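Local structure of TodX (3BS0) at residues D42-V53 with P78-Q89. The protein probably carries toluene and related aromatic hydrocarbons across the outer membrane of Pseudomonas putida, as a transport channel of the FadL family. Numbering follows the deposited sequence.
Sequences DGNQFELGLDVV and PYVGPQLSYVAQ
V80 sets its two methyl groups against neighbouring side chains of 44-53: CG2 lies 3.4 Å from V52 CG1, side by side, and CG1, anti to the backbone N (chi1 172°), reaches L50 CD2. G81 pairs with D51 through two backbone bonds. On the other face Q83 lays CG over the backbone of G49, 3.4 Å from G49 O, while its NE2 bonds weakly to V101 O of the next strand. L84 CD2 touches both F46 CZ (3.5 Å) and L48 CD2 (3.6 Å). The buried S85 OG lies 3.5 Å from E47 CB and bonds to N27 ND2; E47 OE2 takes the N27 backbone N-H. Y86 runs across N44, its OH 3.1 Å from N44 CB, and its ring edge meets F46 CA; an alanine here would probably open a gap beside F46 and N44. Q89, extended beyond CG, accepts G43 N at OE1 (3.1 Å), the donor standing above the carbonyl plane. Strand 44-60 also pairs with 417-433, and 80-90 with 93-108; such antiparallel strands, with apolar side chains on the V80-L84-Y86 face and the polar Q83, S85 and E47 on the other, are characteristic of the wall of an outer-membrane beta barrel, here of the FadL family.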
loop_
_atom_site.group_PDB
_atom_site.type_symbol
_atom_site.label_atom_id
_atom_site.label_comp_id
_atom_site.label_asym_id
_atom_site.label_seq_id
_atom_site.Cartn_x
_atom_site.Cartn_y
_atom_site.Cartn_z
ATOM N N ASP A 42 19.368 23.947 -5.936
ATOM C CA ASP A 42 20.434 24.246 -4.997
ATOM C C ASP A 42 19.878 24.452 -3.607
ATOM O O ASP A 42 18.855 25.099 -3.442
ATOM C CB ASP A 42 21.149 25.510 -5.438
ATOM C CG ASP A 42 22.571 25.259 -5.826
ATOM O OD1 ASP A 42 23.463 25.472 -4.972
ATOM O OD2 ASP A 42 22.794 24.837 -6.982
ATOM N N GLY A 43 20.555 23.901 -2.608
ATOM C CA GLY A 43 20.080 24.064 -1.252
ATOM C C GLY A 43 19.605 22.806 -0.555
ATOM O O GLY A 43 19.931 21.688 -0.943
ATOM N N ASN A 44 18.828 23.007 0.501
ATOM C CA ASN A 44 18.296 21.911 1.289
ATOM C C ASN A 44 16.789 21.941 1.140
ATOM O O ASN A 44 16.197 23.014 1.052
ATOM C CB ASN A 44 18.715 22.089 2.747
ATOM C CG ASN A 44 20.222 22.198 2.902
ATOM O OD1 ASN A 44 20.714 22.910 3.778
ATOM N ND2 ASN A 44 20.965 21.488 2.052
ATOM N N GLN A 45 16.163 20.769 1.102
ATOM C CA GLN A 45 14.724 20.721 0.903
ATOM C C GLN A 45 13.940 20.110 2.036
ATOM O O GLN A 45 14.093 18.943 2.343
ATOM C CB GLN A 45 14.391 19.955 -0.382
ATOM C CG GLN A 45 14.828 20.602 -1.712
ATOM C CD GLN A 45 16.304 20.422 -2.031
ATOM O OE1 GLN A 45 16.881 19.366 -1.790
ATOM N NE2 GLN A 45 16.918 21.459 -2.594
ATOM N N PHE A 46 13.083 20.898 2.664
ATOM C CA PHE A 46 12.254 20.371 3.730
ATOM C C PHE A 46 10.891 20.045 3.116
ATOM O O PHE A 46 10.316 20.892 2.422
ATOM C CB PHE A 46 12.078 21.396 4.853
ATOM C CG PHE A 46 11.062 20.979 5.863
ATOM C CD1 PHE A 46 11.395 20.087 6.872
ATOM C CD2 PHE A 46 9.744 21.395 5.746
ATOM C CE1 PHE A 46 10.436 19.611 7.745
ATOM C CE2 PHE A 46 8.781 20.922 6.616
ATOM C CZ PHE A 46 9.132 20.024 7.618
ATOM N N GLU A 47 10.370 18.841 3.354
ATOM C CA GLU A 47 9.065 18.475 2.781
ATOM C C GLU A 47 8.033 17.942 3.766
ATOM O O GLU A 47 8.327 17.089 4.602
ATOM C CB GLU A 47 9.230 17.477 1.626
ATOM C CG GLU A 47 9.258 18.136 0.241
ATOM C CD GLU A 47 9.246 17.121 -0.908
ATOM O OE1 GLU A 47 8.329 16.271 -0.945
ATOM O OE2 GLU A 47 10.147 17.181 -1.775
ATOM N N LEU A 48 6.812 18.460 3.638
ATOM C CA LEU A 48 5.693 18.102 4.501
ATOM C C LEU A 48 4.437 17.803 3.712
ATOM O O LEU A 48 3.972 18.640 2.934
ATOM C CB LEU A 48 5.412 19.242 5.478
ATOM C CG LEU A 48 5.905 18.938 6.888
ATOM C CD1 LEU A 48 5.887 20.200 7.723
ATOM C CD2 LEU A 48 5.006 17.859 7.505
ATOM N N GLY A 49 3.874 16.611 3.925
ATOM C CA GLY A 49 2.672 16.228 3.199
ATOM C C GLY A 49 1.673 15.299 3.867
ATOM O O GLY A 49 1.957 14.650 4.868
ATOM N N LEU A 50 0.484 15.237 3.273
ATOM C CA LEU A 50 -0.602 14.412 3.765
ATOM C C LEU A 50 -1.201 13.530 2.679
ATOM O O LEU A 50 -1.616 14.006 1.628
ATOM C CB LEU A 50 -1.681 15.307 4.343
ATOM C CG LEU A 50 -1.229 16.120 5.546
ATOM C CD1 LEU A 50 -2.166 17.288 5.726
ATOM C CD2 LEU A 50 -1.208 15.242 6.783
ATOM N N ASP A 51 -1.259 12.235 2.955
ATOM C CA ASP A 51 -1.805 11.260 2.015
ATOM C C ASP A 51 -3.187 10.807 2.493
ATOM O O ASP A 51 -3.344 10.440 3.661
ATOM C CB ASP A 51 -0.862 10.054 1.947
ATOM C CG ASP A 51 -0.918 9.329 0.619
ATOM O OD1 ASP A 51 -1.925 8.640 0.341
ATOM O OD2 ASP A 51 0.056 9.448 -0.153
ATOM N N VAL A 52 -4.185 10.856 1.610
ATOM C CA VAL A 52 -5.534 10.399 1.951
ATOM C C VAL A 52 -6.000 9.413 0.898
ATOM O O VAL A 52 -6.026 9.738 -0.285
ATOM C CB VAL A 52 -6.578 11.535 1.999
ATOM C CG1 VAL A 52 -7.295 11.495 3.336
ATOM C CG2 VAL A 52 -5.930 12.881 1.766
ATOM N N VAL A 53 -6.387 8.219 1.339
ATOM C CA VAL A 53 -6.842 7.176 0.435
ATOM C C VAL A 53 -8.300 6.770 0.608
ATOM O O VAL A 53 -8.624 5.917 1.430
ATOM C CB VAL A 53 -5.976 5.910 0.583
ATOM C CG1 VAL A 53 -6.368 4.880 -0.480
ATOM C CG2 VAL A 53 -4.491 6.282 0.478
ATOM N N PRO A 78 -11.591 8.612 5.950
ATOM C CA PRO A 78 -10.241 8.097 5.653
ATOM C C PRO A 78 -9.072 8.207 6.624
ATOM O O PRO A 78 -9.091 8.955 7.597
ATOM C CB PRO A 78 -9.884 8.789 4.336
ATOM C CG PRO A 78 -11.216 9.191 3.765
ATOM C CD PRO A 78 -11.955 9.651 4.974
ATOM N N TYR A 79 -8.037 7.436 6.314
ATOM C CA TYR A 79 -6.812 7.453 7.083
ATOM C C TYR A 79 -5.915 8.452 6.353
ATOM O O TYR A 79 -5.775 8.423 5.126
ATOM C CB TYR A 79 -6.147 6.070 7.094
ATOM C CG TYR A 79 -4.864 6.015 7.906
ATOM C CD1 TYR A 79 -4.892 6.090 9.305
ATOM C CD2 TYR A 79 -3.617 5.913 7.274
ATOM C CE1 TYR A 79 -3.705 6.067 10.059
ATOM C CE2 TYR A 79 -2.428 5.890 8.015
ATOM C CZ TYR A 79 -2.476 5.969 9.405
ATOM O OH TYR A 79 -1.294 5.965 10.122
ATOM N N VAL A 80 -5.330 9.350 7.120
ATOM C CA VAL A 80 -4.448 10.367 6.592
ATOM C C VAL A 80 -3.032 10.052 7.060
ATOM O O VAL A 80 -2.770 9.944 8.268
ATOM C CB VAL A 80 -4.859 11.729 7.111
ATOM C CG1 VAL A 80 -3.824 12.760 6.734
ATOM C CG2 VAL A 80 -6.233 12.085 6.552
ATOM N N GLY A 81 -2.129 9.881 6.100
ATOM C CA GLY A 81 -0.756 9.575 6.431
ATOM C C GLY A 81 0.131 10.791 6.262
ATOM O O GLY A 81 0.135 11.423 5.210
ATOM N N PRO A 82 0.890 11.155 7.297
ATOM C CA PRO A 82 1.769 12.318 7.201
ATOM C C PRO A 82 3.070 11.936 6.490
ATOM O O PRO A 82 3.427 10.750 6.420
ATOM C CB PRO A 82 2.002 12.676 8.656
ATOM C CG PRO A 82 2.104 11.309 9.295
ATOM C CD PRO A 82 0.934 10.572 8.653
ATOM N N GLN A 83 3.768 12.934 5.951
ATOM C CA GLN A 83 5.024 12.667 5.272
ATOM C C GLN A 83 5.982 13.813 5.536
ATOM O O GLN A 83 5.768 14.947 5.101
ATOM C CB GLN A 83 4.787 12.455 3.777
ATOM C CG GLN A 83 3.385 11.893 3.480
ATOM C CD GLN A 83 3.343 10.935 2.304
ATOM O OE1 GLN A 83 3.760 11.274 1.190
ATOM N NE2 GLN A 83 2.830 9.725 2.545
ATOM N N LEU A 84 7.021 13.497 6.307
ATOM C CA LEU A 84 8.069 14.439 6.673
ATOM C C LEU A 84 9.399 13.970 6.094
ATOM O O LEU A 84 9.697 12.781 6.078
ATOM C CB LEU A 84 8.188 14.516 8.186
ATOM C CG LEU A 84 7.402 15.610 8.881
ATOM C CD1 LEU A 84 7.149 15.204 10.322
ATOM C CD2 LEU A 84 8.175 16.914 8.798
ATOM N N SER A 85 10.199 14.907 5.608
ATOM C CA SER A 85 11.493 14.545 5.046
ATOM C C SER A 85 12.339 15.764 4.771
ATOM O O SER A 85 11.827 16.862 4.496
ATOM C CB SER A 85 11.323 13.733 3.756
ATOM O OG SER A 85 10.777 14.513 2.708
ATOM N N TYR A 86 13.645 15.555 4.854
ATOM C CA TYR A 86 14.610 16.614 4.625
ATOM C C TYR A 86 15.767 16.093 3.778
ATOM O O TYR A 86 16.296 15.007 4.022
ATOM C CB TYR A 86 15.135 17.117 5.971
ATOM C CG TYR A 86 16.034 18.318 5.886
ATOM C CD1 TYR A 86 15.517 19.584 5.639
ATOM C CD2 TYR A 86 17.409 18.192 6.076
ATOM C CE1 TYR A 86 16.348 20.702 5.590
ATOM C CE2 TYR A 86 18.255 19.297 6.028
ATOM C CZ TYR A 86 17.723 20.551 5.790
ATOM O OH TYR A 86 18.562 21.653 5.775
ATOM N N VAL A 87 16.148 16.873 2.777
ATOM C CA VAL A 87 17.252 16.523 1.906
ATOM C C VAL A 87 18.289 17.636 1.956
ATOM O O VAL A 87 17.966 18.812 1.792
ATOM C CB VAL A 87 16.769 16.324 0.470
ATOM C CG1 VAL A 87 17.970 16.245 -0.473
ATOM C CG2 VAL A 87 15.936 15.050 0.384
ATOM N N ALA A 88 19.542 17.256 2.178
ATOM C CA ALA A 88 20.638 18.225 2.284
ATOM C C ALA A 88 21.675 18.090 1.180
ATOM O O ALA A 88 22.026 16.980 0.770
ATOM C CB ALA A 88 21.315 18.082 3.649
ATOM N N GLN A 89 22.173 19.228 0.704
ATOM C CA GLN A 89 23.187 19.237 -0.354
ATOM C C GLN A 89 24.589 19.546 0.154
ATOM O O GLN A 89 24.846 20.630 0.650
ATOM C CB GLN A 89 22.832 20.257 -1.435
ATOM C CG GLN A 89 23.951 20.488 -2.442
ATOM C CD GLN A 89 23.562 21.452 -3.555
ATOM O OE1 GLN A 89 23.231 22.613 -3.306
ATOM N NE2 GLN A 89 23.591 20.970 -4.790
#